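Local coordinates for protein NADH:ubiquinone oxidoreductase, Na translocating, F subunit (Porphyromonas gingivalis, PDB 2R6H) that is the FAD- and NAD-binding region of the F subunit of a sodium-translocating oxidoreductase and carries a bound flavin-adenine dinucleotide, at residues F23-L31 against G98-I107; K197-R207 against F218-D229. All blocks are in the same frame, centred on the assembly; numbering follows the deposited sequence.

Contact 1 (F23-L31 against G98-I107); sequences FIKEFVVKL and GNIITLNVRI. With FAD (flavin-adenine dinucleotide), chain H.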
loop_
_atom_site.group_PDB
_atom_site.type_symbol
_atom_site.label_atom_id
_atom_site.label_comp_id
_atom_site.label_asym_id
_atom_site.label_seq_id
_atom_site.Cartn_x
_atom_site.Cartn_y
_atom_site.Cartn_z
ATOM N N PHE A 23 -4.593 -7.320 -7.036
ATOM C CA PHE A 23 -4.950 -7.760 -5.709
ATOM C C PHE A 23 -5.090 -6.617 -4.689
ATOM O O PHE A 23 -5.146 -6.847 -3.469
ATOM C CB PHE A 23 -3.941 -8.788 -5.249
ATOM C CG PHE A 23 -3.911 -10.000 -6.098
ATOM C CD1 PHE A 23 -5.066 -10.731 -6.316
ATOM C CD2 PHE A 23 -2.733 -10.424 -6.678
ATOM C CE1 PHE A 23 -5.041 -11.871 -7.109
ATOM C CE2 PHE A 23 -2.705 -11.555 -7.469
ATOM C CZ PHE A 23 -3.852 -12.278 -7.685
ATOM N N ILE A 24 -5.159 -5.383 -5.177
ATOM C CA ILE A 24 -5.406 -4.255 -4.288
ATOM C C ILE A 24 -6.614 -3.439 -4.731
ATOM O O ILE A 24 -6.621 -2.846 -5.813
ATOM C CB ILE A 24 -4.178 -3.369 -4.165
ATOM C CG1 ILE A 24 -2.956 -4.258 -3.967
ATOM C CG2 ILE A 24 -4.348 -2.424 -2.996
ATOM C CD1 ILE A 24 -1.662 -3.525 -3.986
ATOM N N LYS A 25 -7.650 -3.451 -3.899
ATOM C CA LYS A 25 -8.791 -2.575 -4.097
ATOM C C LYS A 25 -8.532 -1.235 -3.425
ATOM O O LYS A 25 -7.915 -1.166 -2.354
ATOM C CB LYS A 25 -10.069 -3.198 -3.542
ATOM C CG LYS A 25 -10.817 -3.986 -4.565
ATOM C CD LYS A 25 -11.820 -4.918 -3.927
ATOM C CE LYS A 25 -12.585 -5.672 -4.995
ATOM N NZ LYS A 25 -13.171 -4.734 -5.994
ATOM N N GLU A 26 -8.986 -0.171 -4.075
ATOM C CA GLU A 26 -8.969 1.134 -3.453
ATOM C C GLU A 26 -10.295 1.299 -2.739
ATOM O O GLU A 26 -11.326 1.533 -3.361
ATOM C CB GLU A 26 -8.760 2.232 -4.475
ATOM C CG GLU A 26 -8.463 3.546 -3.832
ATOM C CD GLU A 26 -8.651 4.696 -4.779
ATOM O OE1 GLU A 26 -9.396 4.533 -5.770
ATOM O OE2 GLU A 26 -8.051 5.761 -4.533
ATOM N N PHE A 27 -10.254 1.143 -1.422
ATOM C CA PHE A 27 -11.448 1.099 -0.591
ATOM C C PHE A 27 -11.692 2.464 0.047
ATOM O O PHE A 27 -10.937 2.896 0.904
ATOM C CB PHE A 27 -11.260 0.016 0.465
ATOM C CG PHE A 27 -12.415 -0.143 1.390
ATOM C CD1 PHE A 27 -13.698 -0.323 0.891
ATOM C CD2 PHE A 27 -12.218 -0.149 2.759
ATOM C CE1 PHE A 27 -14.761 -0.480 1.738
ATOM C CE2 PHE A 27 -13.277 -0.307 3.610
ATOM C CZ PHE A 27 -14.557 -0.472 3.099
ATOM N N VAL A 28 -12.747 3.138 -0.390
ATOM C CA VAL A 28 -12.972 4.532 -0.042
ATOM C C VAL A 28 -14.262 4.717 0.774
ATOM O O VAL A 28 -15.371 4.461 0.283
ATOM C CB VAL A 28 -13.038 5.396 -1.320
ATOM C CG1 VAL A 28 -13.286 6.848 -0.977
ATOM C CG2 VAL A 28 -11.756 5.241 -2.136
ATOM N N VAL A 29 -14.119 5.167 2.017
ATOM C CA VAL A 29 -15.266 5.302 2.912
ATOM C C VAL A 29 -15.478 6.754 3.343
ATOM O O VAL A 29 -14.523 7.532 3.385
ATOM C CB VAL A 29 -15.118 4.392 4.163
ATOM C CG1 VAL A 29 -15.112 2.906 3.760
ATOM C CG2 VAL A 29 -13.856 4.758 4.945
ATOM N N LYS A 30 -16.721 7.116 3.660
ATOM C CA LYS A 30 -17.035 8.487 4.070
ATOM C C LYS A 30 -17.590 8.547 5.492
ATOM O O LYS A 30 -18.423 7.722 5.873
ATOM C CB LYS A 30 -18.031 9.127 3.088
ATOM C CG LYS A 30 -18.302 10.612 3.321
ATOM C CD LYS A 30 -19.477 11.111 2.475
ATOM C CE LYS A 30 -20.777 10.418 2.892
ATOM N NZ LYS A 30 -22.009 11.064 2.343
ATOM N N LEU A 31 -17.139 9.523 6.277
ATOM C CA LEU A 31 -17.640 9.673 7.644
ATOM C C LEU A 31 -18.992 10.359 7.638
ATOM O O LEU A 31 -19.354 10.983 6.637
ATOM C CB LEU A 31 -16.633 10.408 8.537
ATOM C CG LEU A 31 -15.609 9.478 9.210
ATOM C CD1 LEU A 31 -14.815 8.718 8.169
ATOM C CD2 LEU A 31 -14.672 10.220 10.137
ATOM N N GLY A 98 -10.682 15.134 5.583
ATOM C CA GLY A 98 -11.065 14.613 6.877
ATOM C C GLY A 98 -12.092 13.501 6.896
ATOM O O GLY A 98 -11.969 12.588 7.705
ATOM N N ASN A 99 -13.114 13.556 6.047
ATOM C CA ASN A 99 -14.143 12.522 6.154
ATOM C C ASN A 99 -14.362 11.621 4.947
ATOM O O ASN A 99 -15.290 10.816 4.923
ATOM C CB ASN A 99 -15.463 13.039 6.787
ATOM C CG ASN A 99 -16.339 13.835 5.828
ATOM O OD1 ASN A 99 -16.672 13.384 4.730
ATOM N ND2 ASN A 99 -16.766 15.013 6.276
ATOM N N ILE A 100 -13.491 11.745 3.956
ATOM C CA ILE A 100 -13.377 10.723 2.923
ATOM C C ILE A 100 -12.043 10.032 3.132
ATOM O O ILE A 100 -11.001 10.545 2.738
ATOM C CB ILE A 100 -13.414 11.295 1.483
ATOM C CG1 ILE A 100 -14.543 12.323 1.307
ATOM C CG2 ILE A 100 -13.551 10.160 0.469
ATOM C CD1 ILE A 100 -15.723 11.805 0.535
ATOM N N ILE A 101 -12.083 8.878 3.778
ATOM C CA ILE A 101 -10.870 8.120 4.055
ATOM C C ILE A 101 -10.616 7.114 2.948
ATOM O O ILE A 101 -11.493 6.334 2.604
ATOM C CB ILE A 101 -10.955 7.383 5.402
ATOM C CG1 ILE A 101 -11.171 8.390 6.528
ATOM C CG2 ILE A 101 -9.702 6.572 5.643
ATOM C CD1 ILE A 101 -10.362 9.655 6.345
ATOM N N THR A 102 -9.417 7.135 2.385
ATOM C CA THR A 102 -9.068 6.182 1.340
ATOM C C THR A 102 -8.166 5.074 1.890
ATOM O O THR A 102 -7.213 5.350 2.602
ATOM C CB THR A 102 -8.373 6.891 0.167
ATOM O OG1 THR A 102 -9.251 7.875 -0.385
ATOM C CG2 THR A 102 -8.039 5.909 -0.904
ATOM N N LEU A 103 -8.465 3.822 1.571
ATOM C CA LEU A 103 -7.562 2.738 1.941
ATOM C C LEU A 103 -7.086 1.896 0.732
ATOM O O LEU A 103 -7.684 1.938 -0.348
ATOM C CB LEU A 103 -8.196 1.857 3.028
ATOM C CG LEU A 103 -8.727 2.593 4.267
ATOM C CD1 LEU A 103 -9.334 1.624 5.255
ATOM C CD2 LEU A 103 -7.642 3.374 4.946
ATOM N N ASN A 104 -5.988 1.163 0.909
ATOM C CA ASN A 104 -5.527 0.214 -0.093
ATOM C C ASN A 104 -5.501 -1.164 0.513
ATOM O O ASN A 104 -4.695 -1.424 1.393
ATOM C CB ASN A 104 -4.112 0.543 -0.540
ATOM C CG ASN A 104 -4.033 1.815 -1.306
ATOM O OD1 ASN A 104 -5.054 2.442 -1.604
ATOM N ND2 ASN A 104 -2.815 2.223 -1.635
ATOM N N VAL A 105 -6.351 -2.062 0.035
ATOM C CA VAL A 105 -6.442 -3.378 0.639
ATOM C C VAL A 105 -5.977 -4.499 -0.266
ATOM O O VAL A 105 -6.552 -4.713 -1.326
ATOM C CB VAL A 105 -7.860 -3.665 1.043
ATOM C CG1 VAL A 105 -7.925 -4.963 1.786
ATOM C CG2 VAL A 105 -8.355 -2.555 1.912
ATOM N N ARG A 106 -4.930 -5.205 0.162
ATOM C CA ARG A 106 -4.449 -6.409 -0.508
ATOM C C ARG A 106 -5.288 -7.599 -0.047
ATOM O O ARG A 106 -5.349 -7.906 1.146
ATOM C CB ARG A 106 -2.976 -6.636 -0.151
ATOM C CG ARG A 106 -2.336 -7.944 -0.645
ATOM C CD ARG A 106 -1.986 -7.842 -2.118
ATOM N NE ARG A 106 -0.903 -8.723 -2.561
ATOM C CZ ARG A 106 -1.080 -9.959 -3.032
ATOM N NH1 ARG A 106 -2.306 -10.479 -3.099
ATOM N NH2 ARG A 106 -0.030 -10.685 -3.423
ATOM N N ILE A 107 -5.951 -8.264 -0.984
ATOM C CA ILE A 107 -6.709 -9.470 -0.654
ATOM C C ILE A 107 -5.764 -10.616 -0.264
ATOM O O ILE A 107 -4.927 -11.060 -1.061
ATOM C CB ILE A 107 -7.590 -9.907 -1.823
ATOM C CG1 ILE A 107 -8.428 -11.100 -1.422
ATOM C CG2 ILE A 107 -6.746 -10.262 -3.019
ATOM C CD1 ILE A 107 -9.562 -10.759 -0.541
HETATM P PA FAD H . -5.742 -13.054 8.003
HETATM O O1A FAD H . -5.093 -12.258 9.129
HETATM O O2A FAD H . -6.949 -13.892 8.436
HETATM O O5B FAD H . -4.648 -14.014 7.277
HETATM C C5B FAD H . -3.549 -13.453 6.576
HETATM C C4B FAD H . -2.951 -14.478 5.619
HETATM O O4B FAD H . -2.506 -15.608 6.345
HETATM C C3B FAD H . -3.967 -14.969 4.599
HETATM O O3B FAD H . -3.387 -14.895 3.320
HETATM C C2B FAD H . -4.229 -16.418 4.950
HETATM O O2B FAD H . -4.363 -17.188 3.776
HETATM C C1B FAD H . -2.971 -16.799 5.725
HETATM N N9A FAD H . -3.165 -17.905 6.706
HETATM C C8A FAD H . -4.144 -18.037 7.668
HETATM N N7A FAD H . -3.935 -19.196 8.346
HETATM C C5A FAD H . -2.834 -19.811 7.834
HETATM C C6A FAD H . -2.172 -21.009 8.141
HETATM N N6A FAD H . -2.665 -21.842 9.057
HETATM N N1A FAD H . -1.041 -21.377 7.423
HETATM C C2A FAD H . -0.564 -20.566 6.405
HETATM N N3A FAD H . -1.219 -19.381 6.103
HETATM C C4A FAD H . -2.337 -19.009 6.802
HETATM N N1 FAD H . -2.843 -4.205 4.869
HETATM C C2 FAD H . -3.286 -3.575 3.735
HETATM O O2 FAD H . -3.673 -4.268 2.804
HETATM N N3 FAD H . -3.286 -2.190 3.662
HETATM C C4 FAD H . -2.847 -1.414 4.732
HETATM O O4 FAD H . -2.828 -0.171 4.723
HETATM C C4X FAD H . -2.405 -2.063 5.871
HETATM N N5 FAD H . -1.970 -1.304 6.935
HETATM C C5X FAD H . -1.518 -1.953 8.067
HETATM C C6 FAD H . -1.066 -1.180 9.132
HETATM C C7 FAD H . -0.610 -1.787 10.296
HETATM C C7M FAD H . -0.137 -0.912 11.427
HETATM C C8 FAD H . -0.607 -3.181 10.381
HETATM C C8M FAD H . -0.115 -3.860 11.617
HETATM C C9 FAD H . -1.055 -3.946 9.310
HETATM C C9A FAD H . -1.514 -3.344 8.148
HETATM N N10 FAD H . -1.959 -4.100 7.075
HETATM C C10 FAD H . -2.400 -3.458 5.939
HETATM C "C1'" FAD H . -2.175 -5.581 7.162
HETATM C "C2'" FAD H . -3.628 -5.829 7.530
HETATM O "O2'" FAD H . -3.879 -5.263 8.793
HETATM C "C3'" FAD H . -3.972 -7.313 7.579
HETATM O "O3'" FAD H . -2.958 -8.051 8.221
HETATM C "C4'" FAD H . -4.218 -7.824 6.173
HETATM O "O4'" FAD H . -5.408 -7.225 5.735
HETATM C "C5'" FAD H . -4.411 -9.330 6.156
HETATM O "O5'" FAD H . -5.260 -9.677 7.224
HETATM P P FAD H . -6.571 -10.568 6.949
HETATM O O1P FAD H . -7.505 -10.504 8.133
HETATM O O2P FAD H . -7.229 -10.131 5.666
HETATM O O3P FAD H . -6.011 -12.049 6.766
HETATM O O HOH W 1 -19.938 13.276 4.757
#
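Phe-27 and Leu-103 face each other across a hydrogen-bonded antiparallel pair, Leu-103 CD1 lying at the edge of the phenyl ring, 4.2 Å from Phe-27 CD2. Val-105 CG2 touches Phe-27 CB. On the same face Val-29 CG2 rests on Ile-101 CB (3.9 Å), and beyond the strand end Leu-31 CD1 touches Ile-101 CG1. The other face carries Glu-26, Val-28, Ile-100 and Thr-102. Val-28 CG1 settles on Ile-100 CG2 at 3.6 Å, while Thr-102 and the extended chain of Glu-26 cross at a slant, Thr-102 CG2 coming nearest to Glu-26 OE2, which is hydrogen-bonded to Tyr-202 OH. At one end the guanidinium of Arg-106 lies alongside Phe-23, the two planes 14° apart, with the bend at chi2 (78°) turning the chain toward the ring; Ile-107 CG2 meets Phe-23 CD1.

Backbone bonds set this register, Val-105 N reaching Lys-25 O at 3.0 Å with an N-H...O angle of 172°. The strand axes approach to 4.6 Å. Residues 100-106 also grip the flavin: FAD N3 donates to Asn-104 O (2.8 Å), and Arg-106 N donates to FAD O2 (3.1 Å), two bonds that hold the pyrimidine edge of the isoalloxazine against the strand backbone.

In the antiparallel sheet of the flavin-binding domain, which forms a barrel in this family, strand 24-30 lies between strands 9-19 and 100-106. Val-29, Leu-31 and Ile-101 pack on Met-143 of strand 140-147, and helix 127-132 meets Phe-27 and Val-105 through Ile-132.

Contact 2 (K197-R207 against F218-D229); sequences KNEIFYEEDFR and FHIALSDPQPED. With SO4 (sulfate ion), chain F.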
loop_
_atom_site.group_PDB
_atom_site.type_symbol
_atom_site.label_atom_id
_atom_site.label_comp_id
_atom_site.label_asym_id
_atom_site.label_seq_id
_atom_site.Cartn_x
_atom_site.Cartn_y
_atom_site.Cartn_z
ATOM N N LYS A 197 3.787 -3.960 -15.320
ATOM C CA LYS A 197 3.142 -2.685 -15.637
ATOM C C LYS A 197 1.689 -2.589 -15.193
ATOM O O LYS A 197 1.259 -1.530 -14.768
ATOM C CB LYS A 197 3.230 -2.336 -17.120
ATOM C CG LYS A 197 2.818 -0.901 -17.374
ATOM C CD LYS A 197 3.212 -0.389 -18.760
ATOM C CE LYS A 197 2.084 -0.559 -19.773
ATOM N NZ LYS A 197 1.975 0.620 -20.694
ATOM N N ASN A 198 0.942 -3.686 -15.297
ATOM C CA ASN A 198 -0.487 -3.689 -14.992
ATOM C C ASN A 198 -0.768 -3.391 -13.523
ATOM O O ASN A 198 -1.872 -2.959 -13.158
ATOM C CB ASN A 198 -1.093 -5.049 -15.366
ATOM C CG ASN A 198 -2.623 -5.054 -15.356
ATOM O OD1 ASN A 198 -3.273 -4.163 -15.904
ATOM N ND2 ASN A 198 -3.197 -6.082 -14.744
ATOM N N GLU A 199 0.240 -3.614 -12.686
ATOM C CA GLU A 199 0.068 -3.531 -11.244
ATOM C C GLU A 199 0.408 -2.166 -10.640
ATOM O O GLU A 199 0.377 -1.984 -9.423
ATOM C CB GLU A 199 0.865 -4.642 -10.567
ATOM C CG GLU A 199 0.038 -5.875 -10.240
ATOM C CD GLU A 199 -0.743 -6.418 -11.430
ATOM O OE1 GLU A 199 -0.133 -7.032 -12.336
ATOM O OE2 GLU A 199 -1.979 -6.251 -11.444
ATOM N N ILE A 200 0.717 -1.197 -11.484
ATOM C CA ILE A 200 1.016 0.132 -10.991
ATOM C C ILE A 200 -0.272 0.903 -10.762
ATOM O O ILE A 200 -1.231 0.755 -11.520
ATOM C CB ILE A 200 1.847 0.900 -12.005
ATOM C CG1 ILE A 200 3.136 0.132 -12.311
ATOM C CG2 ILE A 200 2.131 2.314 -11.495
ATOM C CD1 ILE A 200 3.681 0.374 -13.720
ATOM N N PHE A 201 -0.303 1.719 -9.716
ATOM C CA PHE A 201 -1.417 2.637 -9.522
ATOM C C PHE A 201 -0.962 3.919 -8.826
ATOM O O PHE A 201 0.090 3.947 -8.190
ATOM C CB PHE A 201 -2.577 1.971 -8.771
ATOM C CG PHE A 201 -2.183 1.350 -7.463
ATOM C CD1 PHE A 201 -2.426 2.007 -6.267
ATOM C CD2 PHE A 201 -1.573 0.106 -7.424
ATOM C CE1 PHE A 201 -2.064 1.434 -5.053
ATOM C CE2 PHE A 201 -1.214 -0.464 -6.211
ATOM C CZ PHE A 201 -1.462 0.202 -5.028
ATOM N N TYR A 202 -1.761 4.973 -8.980
ATOM C CA TYR A 202 -1.467 6.304 -8.450
ATOM C C TYR A 202 -0.353 7.016 -9.193
ATOM O O TYR A 202 0.146 8.024 -8.711
ATOM C CB TYR A 202 -1.132 6.271 -6.956
ATOM C CG TYR A 202 -2.287 5.905 -6.061
ATOM C CD1 TYR A 202 -3.580 6.329 -6.342
ATOM C CD2 TYR A 202 -2.078 5.154 -4.917
ATOM C CE1 TYR A 202 -4.633 5.996 -5.522
ATOM C CE2 TYR A 202 -3.122 4.810 -4.083
ATOM C CZ TYR A 202 -4.394 5.236 -4.388
ATOM O OH TYR A 202 -5.418 4.895 -3.543
ATOM N N GLU A 203 0.032 6.516 -10.363
ATOM C CA GLU A 203 1.185 7.086 -11.045
ATOM C C GLU A 203 1.003 8.551 -11.401
ATOM O O GLU A 203 1.888 9.364 -11.151
ATOM C CB GLU A 203 1.572 6.305 -12.293
ATOM C CG GLU A 203 2.706 7.002 -13.038
ATOM C CD GLU A 203 3.228 6.242 -14.251
ATOM O OE1 GLU A 203 2.662 5.171 -14.586
ATOM O OE2 GLU A 203 4.215 6.721 -14.860
ATOM N N GLU A 204 -0.133 8.906 -11.982
ATOM C CA GLU A 204 -0.297 10.274 -12.439
ATOM C C GLU A 204 -0.238 11.270 -11.272
ATOM O O GLU A 204 0.373 12.328 -11.393
ATOM C CB GLU A 204 -1.563 10.424 -13.284
ATOM C CG GLU A 204 -1.864 11.854 -13.758
ATOM C CD GLU A 204 -0.836 12.429 -14.732
ATOM O OE1 GLU A 204 0.050 11.676 -15.208
ATOM O OE2 GLU A 204 -0.928 13.648 -15.014
ATOM N N ASP A 205 -0.849 10.916 -10.143
ATOM C CA ASP A 205 -0.733 11.693 -8.910
ATOM C C ASP A 205 0.687 12.196 -8.723
ATOM O O ASP A 205 0.912 13.369 -8.428
ATOM C CB ASP A 205 -1.086 10.833 -7.692
ATOM C CG ASP A 205 -2.576 10.530 -7.583
ATOM O OD1 ASP A 205 -3.332 10.905 -8.505
ATOM O OD2 ASP A 205 -2.984 9.914 -6.566
ATOM N N PHE A 206 1.642 11.286 -8.875
ATOM C CA PHE A 206 3.057 11.597 -8.685
ATOM C C PHE A 206 3.698 12.340 -9.873
ATOM O O PHE A 206 4.515 13.232 -9.663
ATOM C CB PHE A 206 3.850 10.326 -8.336
ATOM C CG PHE A 206 3.353 9.616 -7.112
ATOM C CD1 PHE A 206 3.527 10.168 -5.856
ATOM C CD2 PHE A 206 2.715 8.394 -7.215
ATOM C CE1 PHE A 206 3.062 9.522 -4.723
ATOM C CE2 PHE A 206 2.248 7.735 -6.082
ATOM C CZ PHE A 206 2.427 8.305 -4.835
ATOM N N ARG A 207 3.337 11.984 -11.107
ATOM C CA ARG A 207 3.817 12.738 -12.270
ATOM C C ARG A 207 3.450 14.211 -12.158
ATOM O O ARG A 207 4.227 15.078 -12.528
ATOM C CB ARG A 207 3.269 12.183 -13.588
ATOM C CG ARG A 207 3.776 10.806 -13.945
ATOM C CD ARG A 207 5.243 10.629 -13.606
ATOM N NE ARG A 207 5.648 9.230 -13.764
ATOM C CZ ARG A 207 6.755 8.698 -13.245
ATOM N NH1 ARG A 207 7.582 9.445 -12.522
ATOM N NH2 ARG A 207 7.032 7.413 -13.445
ATOM N N PHE A 218 9.910 10.318 -8.827
ATOM C CA PHE A 218 9.190 9.078 -8.642
ATOM C C PHE A 218 9.674 8.079 -9.668
ATOM O O PHE A 218 9.684 8.364 -10.856
ATOM C CB PHE A 218 7.700 9.337 -8.830
ATOM C CG PHE A 218 6.853 8.104 -8.768
ATOM C CD1 PHE A 218 6.013 7.776 -9.824
ATOM C CD2 PHE A 218 6.881 7.280 -7.656
ATOM C CE1 PHE A 218 5.214 6.653 -9.782
ATOM C CE2 PHE A 218 6.082 6.143 -7.603
ATOM C CZ PHE A 218 5.248 5.829 -8.674
ATOM N N HIS A 219 10.090 6.910 -9.209
ATOM C CA HIS A 219 10.539 5.869 -10.115
ATOM C C HIS A 219 9.787 4.582 -9.867
ATOM O O HIS A 219 9.627 4.161 -8.727
ATOM C CB HIS A 219 12.025 5.590 -9.922
ATOM C CG HIS A 219 12.907 6.747 -10.255
ATOM N ND1 HIS A 219 13.611 7.445 -9.299
ATOM C CD2 HIS A 219 13.197 7.330 -11.443
ATOM C CE1 HIS A 219 14.297 8.414 -9.882
ATOM N NE2 HIS A 219 14.065 8.362 -11.181
ATOM N N ILE A 220 9.349 3.944 -10.946
ATOM C CA ILE A 220 8.747 2.621 -10.869
ATOM C C ILE A 220 9.762 1.559 -11.288
ATOM O O ILE A 220 10.541 1.788 -12.199
ATOM C CB ILE A 220 7.558 2.542 -11.806
ATOM C CG1 ILE A 220 6.398 3.337 -11.232
ATOM C CG2 ILE A 220 7.166 1.105 -12.045
ATOM C CD1 ILE A 220 5.488 3.849 -12.294
ATOM N N ALA A 221 9.779 0.415 -10.611
ATOM C CA ALA A 221 10.660 -0.683 -11.002
ATOM C C ALA A 221 9.864 -1.971 -11.035
ATOM O O ALA A 221 9.213 -2.344 -10.060
ATOM C CB ALA A 221 11.836 -0.812 -10.054
ATOM N N LEU A 222 9.906 -2.655 -12.162
ATOM C CA LEU A 222 9.116 -3.857 -12.312
ATOM C C LEU A 222 9.984 -5.082 -12.070
ATOM O O LEU A 222 11.074 -5.181 -12.617
ATOM C CB LEU A 222 8.498 -3.875 -13.705
ATOM C CG LEU A 222 7.682 -2.606 -13.968
ATOM C CD1 LEU A 222 7.108 -2.627 -15.368
ATOM C CD2 LEU A 222 6.584 -2.434 -12.921
ATOM N N SER A 223 9.521 -6.008 -11.239
ATOM C CA SER A 223 10.308 -7.203 -10.954
ATOM C C SER A 223 10.154 -8.313 -12.004
ATOM O O SER A 223 11.130 -8.963 -12.356
ATOM C CB SER A 223 9.957 -7.735 -9.578
ATOM O OG SER A 223 8.617 -8.184 -9.559
ATOM N N ASP A 224 8.934 -8.532 -12.492
ATOM C CA ASP A 224 8.684 -9.532 -13.524
ATOM C C ASP A 224 7.911 -8.922 -14.684
ATOM O O ASP A 224 6.778 -9.327 -14.925
ATOM C CB ASP A 224 7.828 -10.695 -12.988
ATOM C CG ASP A 224 8.377 -11.329 -11.690
ATOM O OD1 ASP A 224 8.208 -10.747 -10.586
ATOM O OD2 ASP A 224 8.934 -12.454 -11.763
ATOM N N PRO A 225 8.509 -7.960 -15.412
ATOM C CA PRO A 225 7.762 -7.277 -16.481
ATOM C C PRO A 225 7.217 -8.273 -17.491
ATOM O O PRO A 225 7.906 -9.247 -17.799
ATOM C CB PRO A 225 8.814 -6.393 -17.164
ATOM C CG PRO A 225 9.928 -6.302 -16.232
ATOM C CD PRO A 225 9.915 -7.536 -15.363
ATOM N N GLN A 226 6.010 -8.022 -17.994
ATOM C CA GLN A 226 5.388 -8.872 -19.000
ATOM C C GLN A 226 5.557 -8.275 -20.394
ATOM O O GLN A 226 5.492 -7.059 -20.562
ATOM C CB GLN A 226 3.899 -9.047 -18.701
ATOM C CG GLN A 226 3.604 -9.553 -17.306
ATOM C CD GLN A 226 4.380 -10.810 -16.974
ATOM O OE1 GLN A 226 4.631 -11.643 -17.844
ATOM N NE2 GLN A 226 4.770 -10.951 -15.709
ATOM N N PRO A 227 5.766 -9.136 -21.404
ATOM C CA PRO A 227 5.956 -8.731 -22.801
ATOM C C PRO A 227 5.033 -7.597 -23.253
ATOM O O PRO A 227 5.447 -6.731 -24.017
ATOM C CB PRO A 227 5.640 -10.012 -23.564
ATOM C CG PRO A 227 6.091 -11.104 -22.629
ATOM C CD PRO A 227 5.855 -10.598 -21.232
ATOM N N GLU A 228 3.799 -7.592 -22.781
ATOM C CA GLU A 228 2.856 -6.564 -23.195
ATOM C C GLU A 228 3.136 -5.184 -22.612
ATOM O O GLU A 228 2.456 -4.209 -22.942
ATOM C CB GLU A 228 1.431 -6.964 -22.818
ATOM C CG GLU A 228 1.238 -7.377 -21.364
ATOM C CD GLU A 228 1.295 -8.887 -21.186
ATOM O OE1 GLU A 228 2.237 -9.522 -21.739
ATOM O OE2 GLU A 228 0.390 -9.429 -20.503
ATOM N N ASP A 229 4.117 -5.096 -21.727
ATOM C CA ASP A 229 4.342 -3.850 -21.007
ATOM C C ASP A 229 5.101 -2.847 -21.862
ATOM O O ASP A 229 4.999 -1.636 -21.646
ATOM C CB ASP A 229 5.089 -4.111 -19.695
ATOM C CG ASP A 229 4.301 -4.994 -18.737
ATOM O OD1 ASP A 229 4.926 -5.676 -17.893
ATOM O OD2 ASP A 229 3.056 -5.002 -18.830
HETATM S S SO4 F . -3.384 6.400 -12.208
HETATM O O1 SO4 F . -3.057 5.016 -11.871
HETATM O O2 SO4 F . -2.174 7.215 -12.126
HETATM O O3 SO4 F . -3.911 6.472 -13.570
HETATM O O4 SO4 F . -4.382 6.892 -11.258
#
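Phe-206 and Phe-218 meet where helix 203-212 packs on strand 216-222, the closing half of a beta-alpha-beta unit in the Rossmann-like NAD-binding domain. The short helix and strand segments run at 147° to each other, their axes 9.4 Å apart.

Apolar and aromatic contacts form a row along the strand. Phe-206 CB makes a CH-pi contact over the Phe-218 face, 4.0 Å from the ring centroid, and the two rings are obliquely inclined by 31°. With chi1 at 175°, CG turned away from the backbone N, the Phe-218 ring lies against Phe-206 CB. Farther along, Ile-200 and Ile-220 reach toward each other tip to tip, Ile-200 CG2 lying 3.8 Å from Ile-220 CD1; the Leu-222 and Ile-200 side chains then cross at about a right angle, Leu-222 CD2 against Ile-200 CD1.

Charged groups border this row. Arg-207 grips Glu-203 side-on in a salt bridge: NE donates to the anti lone pair of Glu-203 OE2 (3.1 Å), while NH2 meets the same oxygen from above the carboxylate plane. Phe-218 CD1 lies over one face of the guanidinium, while Glu-210 gives NH1 a second, charged partner. A sulfate, probably from the crystallisation liquor, sits at the helix start and accepts from Glu-204 N at 2.7 Å.

Hydrogen bonds join the two ends of the contact. At the far one Lys-197 N donates weakly to Asp-229 OD1 (3.3 Å), an oxygen that also accepts from Gln-226 N. At the helix end Arg-207 NH1 donates to Phe-218 O over 2.9 Å, coming from above the carbonyl plane although the oxygen lies in the guanidinium plane.

The centres of contact 1 and contact 2 lie about 20 Å apart, one in the antiparallel flavin-binding sheet and the other in the parallel nucleotide-binding fold, yet the two touch across the domain interface. Tyr-202, at the N-cap position of the helix in contact 2, brings its OH to 2.9 Å from Glu-26 OE2 in contact 1, a probable hydrogen bond. Beside it Phe-201 CE2 packs on Ile-24 CD1 at 3.8 Å. Contact 1 meets the flavin directly through the backbone of Asn-104 and Arg-106, whereas in contact 2 the Phe-206 side chain stays about 14 Å from FAD.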